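Side-chain contacts in LAO/AO transport system kinase (Escherichia coli, PDB 2P67), which belongs to the MeaB family of P-loop proteins, with a parallel sheet flanked by helices and a helical extension, and assembles here as two chains: residues G191-A196 / S221-L226; I214-Y219 / P235-C240; Q161-V166 / D171-L176; L226-K229 / W233-R236; A67-F72 / I153-G158. All coordinates share one frame; numbering follows the deposited sequence.

Contact 1 (G191-A196 / S221-L226); sequences GLMEVA and SALHIL
Helices 190-195 and 209-225 flank a parallel alpha/beta sheet, and Met193 bridges them through a purely apolar contact. The alpha carbons of Met193 and Leu223 are 7.1 Å apart, the nearest such pair between 191-196 and 221-226, and no hydrogen bond joins the two segments. Every side-chain contact within 4.5 Å runs through Met193: the thioether meets Ala222 and Leu223, while CB and CG meet Leu226. Its chain turns twice, at chi2 (-66°) and again at chi3 (94°), which turns the thioether onto Ala222 and Leu223. SD touches Ala222 CB at 3.7 Å and also Leu223 CD2 at 3.7 Å, while the methyl CE extends the second of these contacts, lying 4.0 Å from Leu223 CD2. Nearer the backbone, Met193 CB meets Leu226 CD1 at 3.7 Å, and the two side chains run at about a right angle to each other. Leu226 is the first residue to leave helical geometry after 209-225, so this branch closes the interface just past the helix end. All four residues are buried. On the sheet side, Leu192 and Leu223 both rest on Ile199 of strand 198-201, which places the two helices over one face. Ile188 touches both Met193 and Ala222, and Leu226 of the second subunit packs on Met193, bringing the dimer partner close to this helix pair.

Contact 2 (I214-Y219 / P235-C240); sequences IARHMY and PRVLTC
Arg216 sets out with CG opposite its backbone N (chi1 -170°) and then bends at chi2 (-146°), which lays its aliphatic part across Val237 and Thr239 and brings NE back to the strand. The contact belongs to a beta-alpha-beta unit, strand 198-201, helix 209-225 and strand 236-239. The short helix axis of 214-219 and the axis of 236-239 run nearly antiparallel, at 172°, and approach to 8.2 Å, as expected for a helix that returns along the sheet before the next parallel strand. Arg216 CG touches Val237 CG1 at 3.6 Å and Thr239 CG2 at 3.7 Å, the arginine crossing the threonine at about a right angle. Beyond these methyl groups NE donates to Val237 O at 2.9 Å. That bond is well bent at the hydrogen, and it reaches the oxygen from above the carbonyl plane, away from the lone pairs. The guanidinium has a second partner in Glu220, although the position of NH1 is less certain. Thr239 directs its hydroxyl to Asp204, which leaves CG2 for the arginine. Tyr219 contributes its stem, while its ring leads off toward Ile201 and Ile188. Within the sheet, Val237 also packs on Ile199 of the neighbouring strand. The buried valine is completed on its other branch by Tyr219 CB, 4.0 Å from Val237 CG2.

Contact 3 (Q161-V166 / D171-L176); sequences QSETEV and DCFISL
The helix turn 162-166 and the strand 172-176 lie with their chains in opposite senses: the alpha carbon of Glu163 faces that of Ser175, and the alpha carbon of Val166 faces that of Phe173, each pair 7.7 Å apart. Helix 162-167 is the connection of a beta-alpha-beta crossover, leaving strand 151-157 and entering strand 172-177, with strand 57-63 between them in the sheet. Gln161 takes the N-cap position, and its carbonyl oxygen accepts both Glu165 N and the hydroxyl of Thr164. Across the contact, Phe173 holds CG opposite its backbone N (chi1 180°), which projects the ring toward the helix. There it is met in two ways. The backbone O of Glu163 stands 3.7 Å above the ring plane toward the rim, and Glu163 CB touches the ring rim at Phe173 CZ, 3.6 Å away. Val166 instead presents CG1 at the ring edge, close to the plane. The glutamate then bends at chi2 (90°), carrying its carboxylate away from the phenyl group with the two planes 89° apart, and pairs with Lys189 in a salt bridge. Helix 190-195 joins in through Val195, which touches Glu163 and Phe173, and Thr62 of strand 57-63 packs on both as well. The valine contact at the edge is a methyl against an aromatic carbon, Val166 CG1 to Phe173 CE1, at 3.8 Å.

Contact 4 (L226-K229 / W233-R236); sequences LRRK and WQPR
Arg228 and Gln234 meet at about a right angle, their guanidinium and amide planes 81° apart, in the loop that leads from helix 209-225 to strand 236-239 of a beta-alpha-beta unit. Arg228 is extended from CG to NE and lies over the backbone of 233-234: Gln234 N stands 3.7 Å from the guanidinium plane, above its centre, and Arg228 CD approaches Trp233 O at 3.4 Å. Gln234, bent at chi2 (76°), folds its amide round to the rim of the same group. OE1 therefore lies close to the guanidinium plane and accepts from Arg228 NE at 2.7 Å, with 149° at the hydrogen, and weakly from NH2 at 3.0 Å. Seen from the amide, however, NE sits far above the carbonyl plane rather than on a lone pair, a consequence of the crossed planes. The other end of the amide is used too. A water accepts a hydrogen bond from Gln234 NE2 at 3.1 Å and donates one to Leu226 O at 2.7 Å, while NE2 also binds Leu223 O near the helix end. NH1 of Arg228 bonds to Asp231 O, between the two segments. The backbone O of Arg227 accepts from Lys190 NZ of the second subunit. One amide thus links a cation, the last turn of a helix and a water, so directed polar bonds predominate across these two segments, while Trp233 packs against helix 248-264.

Contact 5 (A67-F72 / I153-G158); sequences AGKSTF and IVETVG
Lys69 NZ donates to Glu155 OE2 at 2.8 Å, a salt bridge that joins the start of helix 69-82 to strand 151-157. The oxygen is met on its syn side, 23° out of the carboxylate plane; with Glu155 OE1 4.0 Å from NZ, the bond is to one oxygen. Lys69 falls in a sequence and strand-loop-helix pattern consistent with a P-loop (Walker A), in which strand 57-63 runs into a glycine-rich loop and then the helix. Gly68 occupies the N-cap position with positive phi, and its carbonyl O accepts Phe72 N at 3.0 Å, beginning the helical bonding just where the lysine leaves. The lysine starts out straight and then turns at chi3 (60°) and chi4 (68°), curling its end round toward the strand. That bend also sets CE 3.6 Å from Thr156 O and CD 3.4 Å from Glu155 OE2, so the outer methylenes lie against polar strand atoms. Glu155 answers with CG held between its own backbone N and carbonyl carbon, the crowded position. Its side chain packs on Val89 and Ala91 of strand 87-92 and on Leu73 of the helix, while Thr156 turns its hydroxyl to Val92. Val157 is a looser neighbour, CG2 standing 4.5 Å from Lys69 CE. Chemically, the pair ties a probable anion-binding loop to the C-terminal end of the neighbouring strand 151-157, and the carboxylate would be expected to hold the ammonium group in the orientation seen in this model.

Contacts 1 and 3 are buried and largely apolar, whereas contacts 2, 4 and 5 are partly buried and each turns on a charged side chain. Contacts 1 and 2 share helix 209-225, and their packing is continuous, Leu223 CD1 lying 3.6 Å from Val237 CG2. Contact 4 lies in the loop that follows, its centre about 7 Å from that of contact 1, and both touch the second subunit. Contacts 3 and 5 sit at the same sheet, their centres about 10 Å apart, and are joined by Ser162 and Val157. Arginine to carbonyl or amide oxygen serves contacts 2 and 4; a lysine-glutamate salt bridge serves contact 5 at the loop.

Contact 1 (G191-A196 / S221-L226)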
# COMPACT_ATOMS: atom_id res chain seq x y z
N GLY A 191 3.28 -4.83 6.55
CA GLY A 191 3.08 -5.50 5.27
C GLY A 191 2.72 -6.96 5.46
O GLY A 191 1.91 -7.50 4.72
N LEU A 192 3.30 -7.58 6.49
CA LEU A 192 2.95 -8.96 6.84
C LEU A 192 1.49 -9.07 7.32
O LEU A 192 0.73 -9.94 6.87
CB LEU A 192 3.90 -9.47 7.90
CG LEU A 192 3.53 -10.86 8.43
CD1 LEU A 192 3.55 -11.87 7.25
CD2 LEU A 192 4.52 -11.22 9.54
N MET A 193 1.08 -8.16 8.21
CA MET A 193 -0.31 -8.11 8.66
C MET A 193 -1.29 -7.95 7.49
O MET A 193 -2.37 -8.49 7.53
CB MET A 193 -0.52 -7.03 9.72
CG MET A 193 0.32 -7.25 11.01
SD MET A 193 -0.18 -8.74 11.93
CE MET A 193 0.90 -10.00 11.36
N GLU A 194 -0.89 -7.18 6.48
CA GLU A 194 -1.72 -6.97 5.30
C GLU A 194 -2.10 -8.26 4.57
O GLU A 194 -3.21 -8.38 4.02
CB GLU A 194 -1.02 -6.03 4.31
CG GLU A 194 -0.87 -4.61 4.81
CD GLU A 194 -2.14 -3.78 4.68
OE1 GLU A 194 -3.18 -4.29 4.21
OE2 GLU A 194 -2.09 -2.60 5.05
N VAL A 195 -1.17 -9.23 4.58
CA VAL A 195 -1.29 -10.41 3.70
C VAL A 195 -1.37 -11.78 4.39
O VAL A 195 -1.81 -12.74 3.77
CB VAL A 195 -0.15 -10.44 2.65
CG1 VAL A 195 -0.18 -9.16 1.77
CG2 VAL A 195 1.20 -10.63 3.30
N ALA A 196 -0.94 -11.87 5.66
CA ALA A 196 -0.89 -13.18 6.34
C ALA A 196 -2.25 -13.86 6.42
O ALA A 196 -3.20 -13.26 6.90
CB ALA A 196 -0.29 -13.04 7.76
N SER A 221 -2.37 -11.40 18.94
CA SER A 221 -2.96 -10.16 19.40
C SER A 221 -3.18 -9.23 18.21
O SER A 221 -4.29 -8.71 18.03
CB SER A 221 -2.07 -9.46 20.44
OG SER A 221 -1.91 -10.27 21.62
N ALA A 222 -2.14 -9.06 17.39
CA ALA A 222 -2.24 -8.18 16.21
C ALA A 222 -3.36 -8.67 15.27
O ALA A 222 -4.19 -7.89 14.81
CB ALA A 222 -0.90 -8.14 15.48
N LEU A 223 -3.39 -9.97 15.00
CA LEU A 223 -4.34 -10.51 14.01
C LEU A 223 -5.79 -10.58 14.51
O LEU A 223 -6.72 -10.63 13.70
CB LEU A 223 -3.84 -11.87 13.49
CG LEU A 223 -2.60 -11.79 12.58
CD1 LEU A 223 -1.93 -13.18 12.44
CD2 LEU A 223 -2.93 -11.16 11.21
N HIS A 224 -5.98 -10.59 15.83
CA HIS A 224 -7.32 -10.50 16.40
C HIS A 224 -7.85 -9.06 16.42
O HIS A 224 -9.03 -8.86 16.31
CB HIS A 224 -7.34 -11.14 17.80
CG HIS A 224 -7.34 -12.65 17.77
ND1 HIS A 224 -7.52 -13.41 18.90
CD2 HIS A 224 -7.22 -13.53 16.74
CE1 HIS A 224 -7.49 -14.69 18.59
NE2 HIS A 224 -7.30 -14.80 17.28
N ILE A 225 -6.97 -8.06 16.57
CA ILE A 225 -7.37 -6.64 16.75
C ILE A 225 -7.57 -5.92 15.42
O ILE A 225 -8.49 -5.11 15.27
CB ILE A 225 -6.31 -5.90 17.63
CG1 ILE A 225 -6.41 -6.33 19.09
CG2 ILE A 225 -6.43 -4.41 17.54
CD1 ILE A 225 -5.17 -5.83 19.94
N LEU A 226 -6.70 -6.21 14.45
CA LEU A 226 -6.81 -5.64 13.09
C LEU A 226 -7.98 -6.20 12.28
O LEU A 226 -8.31 -7.39 12.38
CB LEU A 226 -5.54 -5.86 12.29
CG LEU A 226 -4.27 -5.29 12.94
CD1 LEU A 226 -2.96 -5.74 12.21
CD2 LEU A 226 -4.40 -3.75 13.00

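Contact 2 (I214-Y219 / P235-C240)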
# COMPACT_ATOMS: atom_id res chain seq x y z
N ILE A 214 5.12 -16.86 23.70
CA ILE A 214 5.05 -15.40 23.75
C ILE A 214 4.99 -14.83 22.32
O ILE A 214 4.19 -13.93 22.03
CB ILE A 214 6.24 -14.80 24.58
CG1 ILE A 214 6.03 -15.13 26.08
CG2 ILE A 214 6.35 -13.25 24.39
CD1 ILE A 214 7.29 -14.90 26.94
N ALA A 215 5.83 -15.36 21.43
CA ALA A 215 5.80 -14.92 20.03
C ALA A 215 4.43 -15.24 19.39
O ALA A 215 3.81 -14.39 18.73
CB ALA A 215 6.94 -15.59 19.24
N ARG A 216 3.94 -16.45 19.61
CA ARG A 216 2.66 -16.86 19.06
C ARG A 216 1.56 -15.91 19.57
O ARG A 216 0.71 -15.44 18.80
CB ARG A 216 2.37 -18.29 19.50
CG ARG A 216 1.18 -18.84 18.78
CD ARG A 216 0.37 -19.78 19.62
NE ARG A 216 -0.95 -19.74 19.05
CZ ARG A 216 -1.92 -18.94 19.47
NH1 ARG A 216 -3.07 -18.96 18.83
NH2 ARG A 216 -1.75 -18.16 20.53
N HIS A 217 1.59 -15.61 20.87
CA HIS A 217 0.60 -14.69 21.47
C HIS A 217 0.62 -13.29 20.83
O HIS A 217 -0.44 -12.71 20.57
CB HIS A 217 0.85 -14.58 22.97
CG HIS A 217 -0.21 -13.83 23.70
ND1 HIS A 217 -1.38 -14.43 24.13
CD2 HIS A 217 -0.31 -12.52 24.05
CE1 HIS A 217 -2.14 -13.52 24.73
NE2 HIS A 217 -1.51 -12.36 24.69
N MET A 218 1.81 -12.78 20.57
CA MET A 218 2.01 -11.42 20.03
C MET A 218 1.37 -11.31 18.64
O MET A 218 0.57 -10.39 18.38
CB MET A 218 3.51 -11.08 19.99
CG MET A 218 3.79 -9.69 19.40
SD MET A 218 5.57 -9.38 19.21
CE MET A 218 6.07 -10.60 18.03
N TYR A 219 1.70 -12.24 17.74
CA TYR A 219 1.09 -12.24 16.39
C TYR A 219 -0.41 -12.36 16.46
O TYR A 219 -1.15 -11.69 15.73
CB TYR A 219 1.68 -13.36 15.51
CG TYR A 219 3.05 -12.99 15.04
CD1 TYR A 219 3.21 -12.13 13.94
CD2 TYR A 219 4.19 -13.45 15.69
CE1 TYR A 219 4.47 -11.75 13.51
CE2 TYR A 219 5.48 -13.06 15.25
CZ TYR A 219 5.58 -12.19 14.16
OH TYR A 219 6.81 -11.80 13.69
N PRO A 235 -7.41 -14.69 10.67
CA PRO A 235 -6.08 -15.32 10.56
C PRO A 235 -5.71 -16.12 11.81
O PRO A 235 -6.06 -15.71 12.93
CB PRO A 235 -5.13 -14.12 10.39
CG PRO A 235 -5.99 -13.06 9.74
CD PRO A 235 -7.36 -13.24 10.37
N ARG A 236 -5.03 -17.24 11.63
CA ARG A 236 -4.66 -18.11 12.75
C ARG A 236 -3.16 -18.13 12.92
O ARG A 236 -2.41 -17.99 11.94
CB ARG A 236 -5.14 -19.54 12.54
CG ARG A 236 -6.65 -19.66 12.39
CD ARG A 236 -7.06 -21.13 12.22
NE ARG A 236 -8.49 -21.22 11.96
CZ ARG A 236 -9.14 -22.34 11.68
NH1 ARG A 236 -8.48 -23.50 11.67
NH2 ARG A 236 -10.44 -22.30 11.42
N VAL A 237 -2.72 -18.31 14.17
CA VAL A 237 -1.31 -18.36 14.50
C VAL A 237 -1.09 -19.69 15.21
O VAL A 237 -1.67 -19.94 16.29
CB VAL A 237 -0.88 -17.18 15.40
CG1 VAL A 237 0.64 -17.20 15.62
CG2 VAL A 237 -1.31 -15.84 14.78
N LEU A 238 -0.25 -20.53 14.60
CA LEU A 238 0.01 -21.88 15.11
C LEU A 238 1.49 -22.06 15.39
O LEU A 238 2.31 -21.30 14.92
CB LEU A 238 -0.49 -22.94 14.12
CG LEU A 238 -1.98 -22.90 13.75
CD1 LEU A 238 -2.37 -24.07 12.87
CD2 LEU A 238 -2.85 -22.86 14.99
N THR A 239 1.82 -23.07 16.20
CA THR A 239 3.22 -23.41 16.43
C THR A 239 3.44 -24.87 16.02
O THR A 239 2.49 -25.68 15.98
CB THR A 239 3.64 -23.27 17.91
OG1 THR A 239 3.00 -24.31 18.66
CG2 THR A 239 3.29 -21.85 18.48
N CYS A 240 4.70 -25.20 15.73
CA CYS A 240 5.05 -26.57 15.34
C CYS A 240 6.50 -26.86 15.69
O CYS A 240 7.26 -25.96 16.02
CB CYS A 240 4.79 -26.82 13.85
SG CYS A 240 5.77 -25.83 12.69

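Contact 3 (Q161-V166 / D171-L176)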
# COMPACT_ATOMS: atom_id res chain seq x y z
N GLN A 161 9.70 -6.76 1.16
CA GLN A 161 8.29 -6.80 0.76
C GLN A 161 7.93 -8.15 0.12
O GLN A 161 6.90 -8.28 -0.55
CB GLN A 161 8.01 -5.65 -0.22
CG GLN A 161 8.95 -5.62 -1.45
CD GLN A 161 10.41 -5.28 -1.09
OE1 GLN A 161 11.29 -6.15 -1.07
NE2 GLN A 161 10.66 -4.00 -0.79
N SER A 162 8.77 -9.16 0.35
CA SER A 162 8.60 -10.45 -0.31
C SER A 162 7.28 -11.13 0.07
O SER A 162 6.69 -11.86 -0.74
CB SER A 162 9.81 -11.36 -0.05
OG SER A 162 9.87 -11.71 1.32
N GLU A 163 6.81 -10.89 1.30
CA GLU A 163 5.52 -11.43 1.73
C GLU A 163 4.40 -10.94 0.82
O GLU A 163 3.59 -11.74 0.35
CB GLU A 163 5.20 -11.09 3.20
CG GLU A 163 6.20 -11.62 4.21
CD GLU A 163 7.31 -10.62 4.48
OE1 GLU A 163 7.34 -9.57 3.82
OE2 GLU A 163 8.15 -10.91 5.37
N THR A 164 4.35 -9.63 0.56
CA THR A 164 3.26 -9.10 -0.26
C THR A 164 3.35 -9.55 -1.72
O THR A 164 2.32 -9.83 -2.34
CB THR A 164 3.09 -7.57 -0.11
OG1 THR A 164 4.25 -6.91 -0.60
CG2 THR A 164 2.88 -7.19 1.38
N GLU A 165 4.58 -9.68 -2.23
CA GLU A 165 4.84 -10.17 -3.60
C GLU A 165 4.37 -11.63 -3.80
O GLU A 165 3.67 -11.94 -4.76
CB GLU A 165 6.33 -10.04 -3.95
CG GLU A 165 6.81 -8.58 -4.00
CD GLU A 165 8.32 -8.44 -3.96
OE1 GLU A 165 9.02 -9.39 -3.53
OE2 GLU A 165 8.82 -7.36 -4.36
N VAL A 166 4.74 -12.51 -2.87
CA VAL A 166 4.29 -13.91 -2.90
C VAL A 166 2.76 -13.97 -2.71
O VAL A 166 2.05 -14.75 -3.36
CB VAL A 166 4.99 -14.75 -1.80
CG1 VAL A 166 4.37 -16.13 -1.66
CG2 VAL A 166 6.49 -14.87 -2.09
N ASP A 171 -3.28 -18.74 -3.27
CA ASP A 171 -4.61 -18.89 -2.67
C ASP A 171 -4.53 -18.64 -1.17
O ASP A 171 -5.44 -18.05 -0.58
CB ASP A 171 -5.14 -20.32 -2.88
CG ASP A 171 -5.32 -20.67 -4.36
OD1 ASP A 171 -5.55 -19.74 -5.17
OD2 ASP A 171 -5.30 -21.89 -4.67
N CYS A 172 -3.45 -19.11 -0.56
CA CYS A 172 -3.28 -19.06 0.89
C CYS A 172 -1.82 -18.76 1.21
O CYS A 172 -0.92 -19.49 0.74
CB CYS A 172 -3.71 -20.38 1.55
SG CYS A 172 -3.58 -20.38 3.39
N PHE A 173 -1.60 -17.69 2.00
CA PHE A 173 -0.26 -17.21 2.31
C PHE A 173 0.12 -17.50 3.76
O PHE A 173 -0.56 -17.05 4.70
CB PHE A 173 -0.10 -15.72 2.02
CG PHE A 173 1.27 -15.22 2.34
CD1 PHE A 173 2.36 -15.66 1.60
CD2 PHE A 173 1.48 -14.41 3.44
CE1 PHE A 173 3.65 -15.24 1.93
CE2 PHE A 173 2.76 -13.99 3.78
CZ PHE A 173 3.84 -14.40 3.03
N ILE A 174 1.22 -18.23 3.92
CA ILE A 174 1.69 -18.71 5.23
C ILE A 174 3.08 -18.13 5.53
O ILE A 174 4.00 -18.26 4.73
CB ILE A 174 1.76 -20.26 5.29
CG1 ILE A 174 0.39 -20.90 4.98
CG2 ILE A 174 2.28 -20.72 6.67
CD1 ILE A 174 0.32 -21.60 3.64
N SER A 175 3.21 -17.50 6.69
CA SER A 175 4.49 -16.88 7.06
C SER A 175 5.09 -17.61 8.25
O SER A 175 4.42 -17.78 9.26
CB SER A 175 4.29 -15.40 7.40
OG SER A 175 5.49 -14.84 7.94
N LEU A 176 6.34 -18.03 8.11
CA LEU A 176 7.08 -18.65 9.21
C LEU A 176 7.90 -17.61 9.94
O LEU A 176 8.61 -16.80 9.33
CB LEU A 176 7.97 -19.78 8.71
CG LEU A 176 7.29 -21.14 8.82
CD1 LEU A 176 6.24 -21.27 7.74
CD2 LEU A 176 8.34 -22.22 8.71

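Contact 4 (L226-K229 / W233-R236)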
# COMPACT_ATOMS: atom_id res chain seq x y z
N LEU A 226 -6.70 -6.21 14.45
CA LEU A 226 -6.81 -5.64 13.09
C LEU A 226 -7.98 -6.20 12.28
O LEU A 226 -8.31 -7.39 12.38
CB LEU A 226 -5.54 -5.86 12.29
CG LEU A 226 -4.27 -5.29 12.94
CD1 LEU A 226 -2.96 -5.74 12.21
CD2 LEU A 226 -4.40 -3.75 13.00
N ARG A 227 -8.57 -5.32 11.46
CA ARG A 227 -9.62 -5.74 10.50
C ARG A 227 -9.15 -6.95 9.67
O ARG A 227 -8.01 -6.98 9.22
CB ARG A 227 -9.96 -4.58 9.56
CG ARG A 227 -11.24 -4.79 8.75
CD ARG A 227 -11.82 -3.46 8.34
NE ARG A 227 -12.21 -2.66 9.51
CZ ARG A 227 -12.83 -1.48 9.44
NH1 ARG A 227 -13.14 -0.81 10.54
NH2 ARG A 227 -13.13 -0.95 8.26
N ARG A 228 -10.05 -7.92 9.47
CA ARG A 228 -9.75 -9.09 8.65
C ARG A 228 -9.42 -8.72 7.19
O ARG A 228 -10.11 -7.91 6.55
CB ARG A 228 -10.92 -10.08 8.66
CG ARG A 228 -11.18 -10.73 10.03
CD ARG A 228 -12.40 -11.64 9.95
NE ARG A 228 -12.73 -12.28 11.22
CZ ARG A 228 -13.64 -13.25 11.36
NH1 ARG A 228 -14.30 -13.69 10.29
NH2 ARG A 228 -13.89 -13.79 12.56
N LYS A 229 -8.35 -9.33 6.70
CA LYS A 229 -8.02 -9.29 5.27
C LYS A 229 -9.21 -9.81 4.44
O LYS A 229 -9.60 -9.19 3.41
CB LYS A 229 -6.75 -10.13 5.04
CG LYS A 229 -6.41 -10.41 3.54
CD LYS A 229 -5.22 -11.41 3.49
CE LYS A 229 -4.81 -11.76 2.07
NZ LYS A 229 -3.82 -12.91 2.04
N TRP A 233 -12.53 -15.02 7.16
CA TRP A 233 -11.39 -15.69 7.82
C TRP A 233 -10.69 -14.85 8.90
O TRP A 233 -10.16 -13.78 8.61
CB TRP A 233 -10.36 -16.11 6.75
CG TRP A 233 -9.15 -16.90 7.26
CD1 TRP A 233 -7.86 -16.45 7.32
CD2 TRP A 233 -9.13 -18.25 7.76
NE1 TRP A 233 -7.04 -17.44 7.82
CE2 TRP A 233 -7.80 -18.54 8.11
CE3 TRP A 233 -10.11 -19.24 7.95
CZ2 TRP A 233 -7.40 -19.79 8.62
CZ3 TRP A 233 -9.72 -20.49 8.46
CH2 TRP A 233 -8.38 -20.76 8.77
N GLN A 234 -10.72 -15.32 10.16
CA GLN A 234 -9.83 -14.77 11.17
C GLN A 234 -8.48 -15.46 10.98
O GLN A 234 -8.40 -16.69 11.08
CB GLN A 234 -10.33 -15.00 12.62
CG GLN A 234 -9.64 -14.02 13.62
CD GLN A 234 -10.21 -12.59 13.54
OE1 GLN A 234 -11.43 -12.39 13.62
NE2 GLN A 234 -9.34 -11.59 13.38
N PRO A 235 -7.41 -14.69 10.67
CA PRO A 235 -6.08 -15.32 10.56
C PRO A 235 -5.71 -16.12 11.81
O PRO A 235 -6.06 -15.71 12.93
CB PRO A 235 -5.13 -14.12 10.39
CG PRO A 235 -5.99 -13.06 9.74
CD PRO A 235 -7.36 -13.24 10.37
N ARG A 236 -5.03 -17.24 11.63
CA ARG A 236 -4.66 -18.11 12.75
C ARG A 236 -3.16 -18.13 12.92
O ARG A 236 -2.41 -17.99 11.94
CB ARG A 236 -5.14 -19.54 12.54
CG ARG A 236 -6.65 -19.66 12.39
CD ARG A 236 -7.06 -21.13 12.22
NE ARG A 236 -8.49 -21.22 11.96
CZ ARG A 236 -9.14 -22.34 11.68
NH1 ARG A 236 -8.48 -23.50 11.67
NH2 ARG A 236 -10.44 -22.30 11.42
O HOH W 1 -10.48 -8.72 13.42

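Contact 5 (A67-F72 / I153-G158)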
# COMPACT_ATOMS: atom_id res chain seq x y z
N ALA A 67 14.06 -19.18 10.77
CA ALA A 67 12.68 -19.61 11.05
C ALA A 67 12.42 -21.10 10.79
O ALA A 67 11.34 -21.60 11.12
CB ALA A 67 11.68 -18.75 10.25
N GLY A 68 13.41 -21.77 10.19
CA GLY A 68 13.35 -23.22 9.93
C GLY A 68 12.50 -23.58 8.73
O GLY A 68 11.80 -24.60 8.73
N LYS A 69 12.57 -22.74 7.69
CA LYS A 69 11.75 -22.89 6.49
C LYS A 69 12.03 -24.23 5.80
O LYS A 69 11.09 -24.93 5.39
CB LYS A 69 11.97 -21.71 5.54
CG LYS A 69 11.25 -21.82 4.20
CD LYS A 69 11.17 -20.49 3.46
CE LYS A 69 12.52 -19.86 3.13
NZ LYS A 69 13.32 -20.61 2.11
N SER A 70 13.30 -24.58 5.66
CA SER A 70 13.68 -25.84 4.99
C SER A 70 13.09 -27.07 5.69
O SER A 70 12.53 -27.94 5.03
CB SER A 70 15.21 -25.98 4.90
OG SER A 70 15.76 -25.05 3.99
N THR A 71 13.24 -27.15 7.01
CA THR A 71 12.73 -28.31 7.76
C THR A 71 11.21 -28.36 7.74
O THR A 71 10.62 -29.44 7.60
CB THR A 71 13.26 -28.38 9.22
OG1 THR A 71 12.77 -27.26 9.98
CG2 THR A 71 14.77 -28.36 9.22
N PHE A 72 10.59 -27.19 7.86
CA PHE A 72 9.14 -27.09 7.78
C PHE A 72 8.63 -27.57 6.42
O PHE A 72 7.72 -28.39 6.37
CB PHE A 72 8.63 -25.67 8.07
CG PHE A 72 7.17 -25.49 7.76
CD1 PHE A 72 6.21 -25.95 8.65
CD2 PHE A 72 6.76 -24.91 6.56
CE1 PHE A 72 4.86 -25.83 8.37
CE2 PHE A 72 5.41 -24.78 6.26
CZ PHE A 72 4.45 -25.24 7.17
N ILE A 153 3.56 -24.98 -4.12
CA ILE A 153 4.05 -24.10 -3.06
C ILE A 153 5.12 -23.19 -3.63
O ILE A 153 6.14 -23.68 -4.16
CB ILE A 153 4.66 -24.90 -1.90
CG1 ILE A 153 3.63 -25.87 -1.32
CG2 ILE A 153 5.19 -23.95 -0.80
CD1 ILE A 153 4.18 -26.78 -0.23
N VAL A 154 4.90 -21.88 -3.55
CA VAL A 154 5.94 -20.94 -3.92
C VAL A 154 6.56 -20.44 -2.62
O VAL A 154 5.86 -20.02 -1.68
CB VAL A 154 5.43 -19.81 -4.87
CG1 VAL A 154 4.35 -18.92 -4.21
CG2 VAL A 154 6.59 -18.99 -5.42
N GLU A 155 7.88 -20.52 -2.52
CA GLU A 155 8.50 -20.16 -1.25
C GLU A 155 9.69 -19.24 -1.42
O GLU A 155 10.41 -19.32 -2.40
CB GLU A 155 8.84 -21.41 -0.44
CG GLU A 155 9.84 -22.33 -1.09
CD GLU A 155 11.25 -22.07 -0.63
OE1 GLU A 155 12.13 -22.88 -0.96
OE2 GLU A 155 11.49 -21.07 0.08
N THR A 156 9.88 -18.33 -0.46
CA THR A 156 11.04 -17.47 -0.48
C THR A 156 11.28 -16.93 0.93
O THR A 156 10.47 -17.14 1.82
CB THR A 156 10.94 -16.34 -1.54
OG1 THR A 156 12.24 -15.76 -1.80
CG2 THR A 156 9.93 -15.25 -1.12
N VAL A 157 12.41 -16.25 1.10
CA VAL A 157 12.74 -15.62 2.37
C VAL A 157 11.81 -14.43 2.60
O VAL A 157 11.50 -13.69 1.67
CB VAL A 157 14.22 -15.16 2.40
CG1 VAL A 157 14.55 -14.52 3.73
CG2 VAL A 157 15.14 -16.34 2.18
N GLY A 158 11.36 -14.29 3.84
CA GLY A 158 10.57 -13.15 4.24
C GLY A 158 11.54 -12.07 4.64
O GLY A 158 12.21 -12.18 5.68